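Local structure of cyanuric acid amidohydrolase (Azorhizobium caulinodans, 4NQ3) at residues Met1-Ala12 with Gly240-Ala252. The protein hydrolyses cyanuric acid, opening its s-triazine ring to give carboxybiuret, a step in the breakdown of herbicides such as atrazine. Residues are numbered along the deposited sequence; the frame is centred on the assembly and turned at random.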
loop_
_atom_site.group_PDB
_atom_site.type_symbol
_atom_site.label_atom_id
_atom_site.label_comp_id
_atom_site.label_asym_id
_atom_site.label_seq_id
_atom_site.Cartn_x
_atom_site.Cartn_y
_atom_site.Cartn_z
HETATM N N MSE A 1 21.951 -31.487 -33.982
HETATM C CA MSE A 1 20.633 -30.848 -33.874
HETATM C C MSE A 1 20.204 -30.553 -32.427
HETATM O O MSE A 1 19.980 -31.477 -31.653
HETATM C CB MSE A 1 19.568 -31.723 -34.542
HETATM C CG MSE A 1 19.114 -31.258 -35.936
HETATM SE SE MSE A 1 17.168 -31.241 -36.125
HETATM C CE MSE A 1 17.059 -30.510 -37.927
ATOM N N PRO A 2 20.054 -29.264 -32.073
ATOM C CA PRO A 2 19.748 -28.793 -30.715
ATOM C C PRO A 2 18.292 -28.952 -30.258
ATOM O O PRO A 2 17.343 -28.896 -31.039
ATOM C CB PRO A 2 20.091 -27.309 -30.783
ATOM C CG PRO A 2 19.819 -26.950 -32.189
ATOM C CD PRO A 2 20.217 -28.142 -33.010
ATOM N N ILE A 3 18.148 -29.138 -28.951
ATOM C CA ILE A 3 16.880 -29.349 -28.264
ATOM C C ILE A 3 16.612 -28.279 -27.205
ATOM O O ILE A 3 17.469 -28.004 -26.369
ATOM C CB ILE A 3 16.885 -30.724 -27.598
ATOM C CG1 ILE A 3 17.134 -31.788 -28.669
ATOM C CG2 ILE A 3 15.613 -30.945 -26.785
ATOM C CD1 ILE A 3 17.151 -33.191 -28.158
ATOM N N ALA A 4 15.427 -27.686 -27.204
ATOM C CA ALA A 4 15.082 -26.776 -26.112
ATOM C C ALA A 4 14.585 -27.565 -24.910
ATOM O O ALA A 4 13.726 -28.438 -25.020
ATOM C CB ALA A 4 14.030 -25.762 -26.546
ATOM N N LYS A 5 15.119 -27.235 -23.750
ATOM C CA LYS A 5 14.667 -27.838 -22.517
ATOM C C LYS A 5 14.218 -26.690 -21.617
ATOM O O LYS A 5 14.983 -25.760 -21.353
ATOM C CB LYS A 5 15.805 -28.673 -21.897
ATOM C CG LYS A 5 15.810 -30.149 -22.322
ATOM C CD LYS A 5 17.166 -30.841 -22.130
ATOM C CE LYS A 5 17.539 -31.063 -20.650
ATOM N NZ LYS A 5 18.992 -31.444 -20.406
ATOM N N VAL A 6 12.960 -26.718 -21.193
ATOM C CA VAL A 6 12.433 -25.674 -20.313
ATOM C C VAL A 6 12.080 -26.229 -18.940
ATOM O O VAL A 6 11.282 -27.170 -18.835
ATOM C CB VAL A 6 11.202 -25.015 -20.923
ATOM C CG1 VAL A 6 10.628 -23.986 -19.975
ATOM C CG2 VAL A 6 11.575 -24.394 -22.234
ATOM N N HIS A 7 12.650 -25.639 -17.893
ATOM C CA HIS A 7 12.493 -26.159 -16.529
ATOM C C HIS A 7 11.778 -25.187 -15.604
ATOM O O HIS A 7 12.273 -24.089 -15.390
ATOM C CB HIS A 7 13.858 -26.470 -15.914
ATOM C CG HIS A 7 14.687 -27.428 -16.707
ATOM N ND1 HIS A 7 14.514 -28.795 -16.641
ATOM C CD2 HIS A 7 15.695 -27.216 -17.590
ATOM C CE1 HIS A 7 15.383 -29.382 -17.445
ATOM N NE2 HIS A 7 16.112 -28.446 -18.032
ATOM N N ARG A 8 10.643 -25.576 -15.031
ATOM C CA ARG A 8 9.968 -24.684 -14.083
ATOM C C ARG A 8 10.311 -25.061 -12.625
ATOM O O ARG A 8 9.996 -26.144 -12.153
ATOM C CB ARG A 8 8.465 -24.700 -14.300
ATOM C CG ARG A 8 7.777 -23.442 -13.833
ATOM C CD ARG A 8 6.312 -23.354 -14.345
ATOM N NE ARG A 8 5.522 -24.439 -13.774
ATOM C CZ ARG A 8 4.447 -25.001 -14.317
ATOM N NH1 ARG A 8 3.950 -24.605 -15.484
ATOM N NH2 ARG A 8 3.858 -25.982 -13.657
ATOM N N ILE A 9 10.991 -24.170 -11.928
ATOM C CA ILE A 9 11.481 -24.462 -10.598
ATOM C C ILE A 9 10.821 -23.578 -9.523
ATOM O O ILE A 9 10.814 -22.355 -9.637
ATOM C CB ILE A 9 13.011 -24.297 -10.557
ATOM C CG1 ILE A 9 13.644 -25.262 -11.562
ATOM C CG2 ILE A 9 13.565 -24.535 -9.146
ATOM C CD1 ILE A 9 15.135 -25.173 -11.664
ATOM N N ALA A 10 10.247 -24.193 -8.492
ATOM C CA ALA A 10 9.692 -23.422 -7.381
ATOM C C ALA A 10 10.793 -22.706 -6.550
ATOM O O ALA A 10 11.942 -23.122 -6.536
ATOM C CB ALA A 10 8.882 -24.311 -6.504
ATOM N N THR A 11 10.436 -21.606 -5.897
ATOM C CA THR A 11 11.343 -20.854 -5.021
ATOM C C THR A 11 10.577 -20.394 -3.776
ATOM O O THR A 11 9.424 -19.951 -3.870
ATOM C CB THR A 11 11.920 -19.612 -5.715
ATOM O OG1 THR A 11 10.840 -18.703 -5.967
ATOM C CG2 THR A 11 12.584 -19.962 -7.058
ATOM N N ALA A 12 11.212 -20.447 -2.616
ATOM C CA ALA A 12 10.522 -20.064 -1.392
ATOM C C ALA A 12 10.798 -18.620 -1.031
ATOM O O ALA A 12 10.220 -18.092 -0.089
ATOM C CB ALA A 12 10.937 -20.970 -0.255
ATOM N N GLY A 240 10.677 -19.228 -30.403
ATOM C CA GLY A 240 9.996 -19.461 -31.653
ATOM C C GLY A 240 10.024 -20.914 -32.033
ATOM O O GLY A 240 10.488 -21.754 -31.259
HETATM N N MSE A 241 9.492 -21.205 -33.218
HETATM C CA MSE A 241 9.591 -22.524 -33.820
HETATM C C MSE A 241 10.617 -22.493 -34.948
HETATM O O MSE A 241 10.774 -21.478 -35.642
HETATM C CB MSE A 241 8.238 -22.973 -34.339
HETATM C CG MSE A 241 7.199 -22.993 -33.277
HETATM SE SE MSE A 241 7.468 -24.496 -32.090
HETATM C CE MSE A 241 6.783 -25.891 -33.259
ATOM N N SER A 242 11.321 -23.603 -35.118
ATOM C CA SER A 242 12.357 -23.693 -36.125
ATOM C C SER A 242 12.503 -25.099 -36.640
ATOM O O SER A 242 12.424 -26.046 -35.871
ATOM C CB SER A 242 13.699 -23.230 -35.569
ATOM O OG SER A 242 14.758 -23.628 -36.431
ATOM N N GLU A 243 12.763 -25.218 -37.938
ATOM C CA GLU A 243 13.088 -26.501 -38.547
ATOM C C GLU A 243 14.428 -27.044 -38.019
ATOM O O GLU A 243 14.642 -28.262 -37.992
ATOM C CB GLU A 243 13.139 -26.378 -40.069
ATOM C CG GLU A 243 11.860 -25.867 -40.718
ATOM C CD GLU A 243 10.742 -26.904 -40.735
ATOM O OE1 GLU A 243 11.036 -28.102 -40.504
ATOM O OE2 GLU A 243 9.575 -26.522 -41.008
ATOM N N GLY A 244 15.332 -26.140 -37.637
ATOM C CA GLY A 244 16.675 -26.518 -37.225
ATOM C C GLY A 244 16.813 -26.875 -35.765
ATOM O O GLY A 244 17.925 -26.989 -35.247
ATOM N N TRP A 245 15.672 -27.024 -35.099
ATOM C CA TRP A 245 15.596 -27.485 -33.715
ATOM C C TRP A 245 14.701 -28.726 -33.628
ATOM O O TRP A 245 13.819 -28.914 -34.457
ATOM C CB TRP A 245 15.048 -26.382 -32.805
ATOM C CG TRP A 245 16.022 -25.290 -32.421
ATOM C CD1 TRP A 245 16.576 -24.360 -33.239
ATOM C CD2 TRP A 245 16.496 -24.988 -31.098
ATOM N NE1 TRP A 245 17.391 -23.516 -32.521
ATOM C CE2 TRP A 245 17.358 -23.883 -31.205
ATOM C CE3 TRP A 245 16.277 -25.551 -29.840
ATOM C CZ2 TRP A 245 18.003 -23.335 -30.110
ATOM C CZ3 TRP A 245 16.922 -25.010 -28.755
ATOM C CH2 TRP A 245 17.778 -23.910 -28.896
ATOM N N SER A 246 14.924 -29.583 -32.642
ATOM C CA SER A 246 13.981 -30.675 -32.394
ATOM C C SER A 246 13.758 -30.916 -30.897
ATOM O O SER A 246 14.464 -30.372 -30.051
ATOM C CB SER A 246 14.461 -31.962 -33.046
ATOM O OG SER A 246 15.558 -32.467 -32.312
ATOM N N GLY A 247 12.768 -31.733 -30.579
ATOM C CA GLY A 247 12.430 -32.011 -29.205
ATOM C C GLY A 247 10.925 -32.023 -29.060
ATOM O O GLY A 247 10.182 -31.773 -30.007
ATOM N N PRO A 248 10.454 -32.324 -27.860
ATOM C CA PRO A 248 9.019 -32.441 -27.619
ATOM C C PRO A 248 8.311 -31.095 -27.512
ATOM O O PRO A 248 7.101 -31.009 -27.712
ATOM C CB PRO A 248 8.958 -33.197 -26.291
ATOM C CG PRO A 248 10.226 -32.875 -25.612
ATOM C CD PRO A 248 11.259 -32.669 -26.676
ATOM N N LEU A 249 9.053 -30.045 -27.194
ATOM C CA LEU A 249 8.406 -28.791 -26.850
ATOM C C LEU A 249 8.121 -27.914 -28.067
ATOM O O LEU A 249 8.999 -27.690 -28.903
ATOM C CB LEU A 249 9.268 -28.035 -25.832
ATOM C CG LEU A 249 9.376 -28.609 -24.411
ATOM C CD1 LEU A 249 10.251 -27.745 -23.557
ATOM C CD2 LEU A 249 7.988 -28.694 -23.791
ATOM N N ALA A 250 6.880 -27.435 -28.162
ATOM C CA ALA A 250 6.510 -26.390 -29.126
ATOM C C ALA A 250 5.963 -25.161 -28.399
ATOM O O ALA A 250 5.660 -25.213 -27.195
ATOM C CB ALA A 250 5.497 -26.892 -30.105
ATOM N N ILE A 251 5.823 -24.059 -29.125
ATOM C CA ILE A 251 5.278 -22.856 -28.519
ATOM C C ILE A 251 4.208 -22.321 -29.435
ATOM O O ILE A 251 4.340 -22.395 -30.653
ATOM C CB ILE A 251 6.376 -21.783 -28.268
ATOM C CG1 ILE A 251 5.823 -20.593 -27.486
ATOM C CG2 ILE A 251 7.027 -21.333 -29.581
ATOM C CD1 ILE A 251 6.890 -19.601 -27.040
ATOM N N ALA A 252 3.125 -21.834 -28.845
ATOM C CA ALA A 252 2.055 -21.179 -29.582
ATOM C C ALA A 252 1.764 -19.886 -28.845
ATOM O O ALA A 252 2.133 -19.759 -27.675
ATOM C CB ALA A 252 0.831 -22.062 -29.657
HETATM O O HOH W 1 12.107 -29.302 -27.216
HETATM O O HOH W 2 13.404 -28.162 -29.126
#
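Pro2 lies over one face of the Trp245 indole. Its CG sits 4.0 Å from the centroid of the five-membered ring, nearly on the ring normal, a CH-pi contact. The same indole meets the next residues of the strand with its six-membered end: Trp245 CZ3 is 3.7 Å from Ala4 CB, and the backbone N of Ala4 lies at the ring edge. CG of Trp245 is anti to its carbonyl carbon (chi1 -78°), which helps carry that end of the ring toward Ala4. One direct hydrogen bond joins the backbones, from Ser246 N to Pro2 O (3.0 Å, 168°). One water bridges Ala4 N and Ser246 O, another Ala4 O and Leu249 N. Farther on, Leu249 CD1 packs on Val6 CG2 at 3.8 Å. Without the indole, as with an alanine here, Pro2 CG would probably have no ring face beneath it and Ala4 CB would lack its neighbour on this side. Trp245 NE1 makes a weak hydrogen bond to Ala142 O. A type I turn, Ser242 to Trp245, leads into the contact; in it Ser242 OG accepts from Gly244 N, an ST turn. Strand 2-10, in the first repeat, thus meets the chain where the second repeat probably passes into the third, in the threefold-repeat fold of cyclic amide hydrolases.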